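Local coordinates for protein N-(5'-phosphoribosyl)anthranilate isomerase (Pyrococcus furiosus, PDB 4AAJ) that isomerises N-(5-phospho-beta-D-ribosyl)anthranilate to 1-(2-carboxyphenylamino)-1-deoxy-D-ribulose 5-phosphate, the third step of tryptophan biosynthesis from chorismate, at residues Ala102-Lys111 with Ile142-Val150. Numbering follows the deposited sequence.
Sequences ALPQTIDTLK and ISRYNADMV
Pro104, in the first turn of helix 104-114, lies over one face of the Tyr145 ring: its CG stands 4.0 Å from the ring centroid and 20° off the normal, which defines a CH-pi contact. Ile107 closes the tight part of the interface, with CD1 3.6 Å from Tyr145 CD2 and its side chain crossing the tyrosine at about a right angle. At the ring edge, in its plane, the carbonyl O of Ala102 approaches CE2 of Tyr145 to 3.1 Å. Lys120 of strand 117-123 makes a cation-pi contact with the same ring. Beside the ring contact, a water bridges Pro104 O (2.9 Å) and Asn146 N.

The solvent side is looser. Exposed Asn146, its CG anti to the backbone N, reaches Asp108 with its amide, yet ND2 makes only a weak bond of 3.3 Å to Asp108 OD1, bent to 144°, with amide and carboxylate planes 73° apart. A separate tight point is Lys111, which folds back at chi3 and chi4, bringing NZ to 2.8 Å from Asp148 OD2, which offers its syn lone pair; a weak second bond reaches Asp148 OD1.

Within this (beta/alpha)8 barrel the contact ties helix 104-114 to the loop linking helix 131-144 with strand 149-153. Because Asp148 OD2 also accepts from Val118 N, the salt bridge probably couples helix, loop and barrel strand, while the long, bent Asp108-Asn146 bond probably contributes less.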
loop_
_atom_site.group_PDB
_atom_site.type_symbol
_atom_site.label_atom_id
_atom_site.label_comp_id
_atom_site.label_asym_id
_atom_site.label_seq_id
_atom_site.Cartn_x
_atom_site.Cartn_y
_atom_site.Cartn_z
ATOM N N ALA A 102 -4.347 -9.337 -11.700
ATOM C CA ALA A 102 -4.680 -10.647 -11.133
ATOM C C ALA A 102 -6.189 -10.712 -10.918
ATOM O O ALA A 102 -6.782 -9.806 -10.344
ATOM C CB ALA A 102 -3.946 -10.871 -9.814
ATOM N N LEU A 103 -6.799 -11.788 -11.395
ATOM C CA LEU A 103 -8.258 -11.906 -11.408
ATOM C C LEU A 103 -8.861 -11.976 -9.997
ATOM O O LEU A 103 -8.195 -12.422 -9.059
ATOM C CB LEU A 103 -8.664 -13.135 -12.232
ATOM C CG LEU A 103 -8.373 -13.106 -13.741
ATOM C CD1 LEU A 103 -8.581 -14.486 -14.342
ATOM C CD2 LEU A 103 -9.234 -12.084 -14.468
ATOM N N PRO A 104 -10.122 -11.525 -9.838
ATOM C CA PRO A 104 -10.826 -11.733 -8.574
ATOM C C PRO A 104 -10.684 -13.177 -8.071
ATOM O O PRO A 104 -10.483 -13.396 -6.872
ATOM C CB PRO A 104 -12.282 -11.448 -8.943
ATOM C CG PRO A 104 -12.186 -10.446 -10.043
ATOM C CD PRO A 104 -10.971 -10.832 -10.829
ATOM N N GLN A 105 -10.755 -14.146 -8.988
ATOM C CA GLN A 105 -10.676 -15.569 -8.624
ATOM C C GLN A 105 -9.342 -15.935 -7.981
ATOM O O GLN A 105 -9.286 -16.759 -7.072
ATOM C CB GLN A 105 -10.934 -16.469 -9.840
ATOM C CG GLN A 105 -12.372 -16.471 -10.328
ATOM C CD GLN A 105 -12.751 -15.258 -11.167
ATOM O OE1 GLN A 105 -11.942 -14.348 -11.394
ATOM N NE2 GLN A 105 -13.992 -15.244 -11.639
ATOM N N THR A 106 -8.271 -15.317 -8.469
ATOM C CA THR A 106 -6.938 -15.509 -7.925
ATOM C C THR A 106 -6.858 -14.928 -6.516
ATOM O O THR A 106 -6.374 -15.576 -5.586
ATOM C CB THR A 106 -5.894 -14.828 -8.836
ATOM O OG1 THR A 106 -5.762 -15.581 -10.051
ATOM C CG2 THR A 106 -4.543 -14.733 -8.149
ATOM N N ILE A 107 -7.348 -13.704 -6.361
ATOM C CA ILE A 107 -7.344 -13.052 -5.061
ATOM C C ILE A 107 -8.153 -13.867 -4.046
ATOM O O ILE A 107 -7.709 -14.092 -2.916
ATOM C CB ILE A 107 -7.845 -11.595 -5.169
ATOM C CG1 ILE A 107 -6.740 -10.720 -5.786
ATOM C CG2 ILE A 107 -8.317 -11.084 -3.815
ATOM C CD1 ILE A 107 -7.201 -9.356 -6.253
ATOM N N ASP A 108 -9.328 -14.331 -4.461
ATOM C CA ASP A 108 -10.186 -15.091 -3.567
ATOM C C ASP A 108 -9.543 -16.406 -3.132
ATOM O O ASP A 108 -9.614 -16.770 -1.953
ATOM C CB ASP A 108 -11.557 -15.340 -4.199
ATOM C CG ASP A 108 -12.618 -15.674 -3.164
ATOM O OD1 ASP A 108 -12.627 -15.043 -2.080
ATOM O OD2 ASP A 108 -13.439 -16.574 -3.434
ATOM N N THR A 109 -8.919 -17.109 -4.071
ATOM C CA THR A 109 -8.261 -18.385 -3.770
ATOM C C THR A 109 -7.012 -18.224 -2.890
ATOM O O THR A 109 -6.752 -19.059 -2.023
ATOM C CB THR A 109 -7.940 -19.182 -5.055
ATOM O OG1 THR A 109 -9.125 -19.286 -5.855
ATOM C CG2 THR A 109 -7.441 -20.583 -4.716
ATOM N N LEU A 110 -6.244 -17.150 -3.100
ATOM C CA LEU A 110 -5.121 -16.848 -2.214
ATOM C C LEU A 110 -5.575 -16.625 -0.767
ATOM O O LEU A 110 -4.925 -17.101 0.159
ATOM C CB LEU A 110 -4.308 -15.641 -2.707
ATOM C CG LEU A 110 -3.591 -15.773 -4.051
ATOM C CD1 LEU A 110 -3.041 -14.412 -4.452
ATOM C CD2 LEU A 110 -2.486 -16.814 -4.009
ATOM N N LYS A 111 -6.690 -15.922 -0.587
ATOM C CA LYS A 111 -7.256 -15.712 0.755
ATOM C C LYS A 111 -7.629 -17.020 1.438
ATOM O O LYS A 111 -7.292 -17.228 2.597
ATOM C CB LYS A 111 -8.474 -14.792 0.701
ATOM C CG LYS A 111 -8.136 -13.329 0.480
ATOM C CD LYS A 111 -9.372 -12.450 0.293
ATOM C CE LYS A 111 -10.343 -12.517 1.467
ATOM N NZ LYS A 111 -9.773 -12.060 2.768
ATOM N N ILE A 142 -13.972 -2.068 -8.059
ATOM C CA ILE A 142 -13.588 -2.531 -6.720
ATOM C C ILE A 142 -14.486 -3.678 -6.214
ATOM O O ILE A 142 -13.983 -4.698 -5.739
ATOM C CB ILE A 142 -13.551 -1.341 -5.724
ATOM C CG1 ILE A 142 -12.337 -0.441 -6.018
ATOM C CG2 ILE A 142 -13.540 -1.805 -4.272
ATOM C CD1 ILE A 142 -12.412 0.942 -5.402
ATOM N N SER A 143 -15.805 -3.520 -6.337
ATOM C CA SER A 143 -16.752 -4.546 -5.883
ATOM C C SER A 143 -16.632 -5.874 -6.658
ATOM O O SER A 143 -17.183 -6.889 -6.235
ATOM C CB SER A 143 -18.197 -4.013 -5.907
ATOM O OG SER A 143 -18.631 -3.730 -7.230
ATOM N N ARG A 144 -15.910 -5.853 -7.775
ATOM C CA ARG A 144 -15.603 -7.048 -8.570
ATOM C C ARG A 144 -14.548 -7.945 -7.895
ATOM O O ARG A 144 -14.615 -9.173 -7.975
ATOM C CB ARG A 144 -15.141 -6.627 -9.966
ATOM C CG ARG A 144 -14.823 -7.761 -10.928
ATOM C CD ARG A 144 -14.311 -7.207 -12.247
ATOM N NE ARG A 144 -13.341 -8.097 -12.885
ATOM C CZ ARG A 144 -12.535 -7.742 -13.884
ATOM N NH1 ARG A 144 -12.572 -6.507 -14.373
ATOM N NH2 ARG A 144 -11.689 -8.625 -14.397
ATOM N N TYR A 145 -13.578 -7.324 -7.233
ATOM C CA TYR A 145 -12.583 -8.059 -6.446
ATOM C C TYR A 145 -13.070 -8.158 -5.005
ATOM O O TYR A 145 -13.919 -7.381 -4.583
ATOM C CB TYR A 145 -11.222 -7.361 -6.521
ATOM C CG TYR A 145 -10.686 -7.221 -7.933
ATOM C CD1 TYR A 145 -11.155 -6.224 -8.782
ATOM C CD2 TYR A 145 -9.721 -8.095 -8.425
ATOM C CE1 TYR A 145 -10.678 -6.096 -10.077
ATOM C CE2 TYR A 145 -9.235 -7.971 -9.717
ATOM C CZ TYR A 145 -9.715 -6.975 -10.537
ATOM O OH TYR A 145 -9.241 -6.847 -11.823
ATOM N N ASN A 146 -12.556 -9.132 -4.262
ATOM C CA ASN A 146 -12.937 -9.317 -2.865
ATOM C C ASN A 146 -11.763 -8.965 -1.945
ATOM O O ASN A 146 -11.384 -9.743 -1.063
ATOM C CB ASN A 146 -13.432 -10.755 -2.642
ATOM C CG ASN A 146 -13.867 -11.017 -1.213
ATOM O OD1 ASN A 146 -14.593 -10.222 -0.617
ATOM N ND2 ASN A 146 -13.418 -12.139 -0.652
ATOM N N ALA A 147 -11.191 -7.782 -2.163
ATOM C CA ALA A 147 -10.003 -7.357 -1.422
ATOM C C ALA A 147 -10.367 -6.900 -0.018
ATOM O O ALA A 147 -11.425 -6.306 0.193
ATOM C CB ALA A 147 -9.258 -6.263 -2.176
ATOM N N ASP A 148 -9.490 -7.194 0.942
ATOM C CA ASP A 148 -9.652 -6.761 2.330
ATOM C C ASP A 148 -9.427 -5.264 2.533
ATOM O O ASP A 148 -9.934 -4.680 3.491
ATOM C CB ASP A 148 -8.708 -7.546 3.236
ATOM C CG ASP A 148 -9.001 -9.033 3.219
ATOM O OD1 ASP A 148 -10.092 -9.419 3.702
ATOM O OD2 ASP A 148 -8.172 -9.813 2.692
ATOM N N MET A 149 -8.632 -4.653 1.661
ATOM C CA MET A 149 -8.393 -3.207 1.720
ATOM C C MET A 149 -8.122 -2.705 0.318
ATOM O O MET A 149 -7.557 -3.424 -0.505
ATOM C CB MET A 149 -7.221 -2.874 2.659
ATOM C CG MET A 149 -6.919 -1.378 2.845
ATOM S SD MET A 149 -8.335 -0.345 3.326
ATOM C CE MET A 149 -8.666 -1.021 4.956
ATOM N N VAL A 150 -8.549 -1.478 0.047
ATOM C CA VAL A 150 -8.312 -0.849 -1.242
ATOM C C VAL A 150 -7.199 0.184 -1.102
ATOM O O VAL A 150 -7.210 1.031 -0.203
ATOM C CB VAL A 150 -9.605 -0.175 -1.787
ATOM C CG1 VAL A 150 -9.285 0.821 -2.886
ATOM C CG2 VAL A 150 -10.585 -1.213 -2.296
HETATM O O HOH W 1 -11.770 -11.579 -5.081
#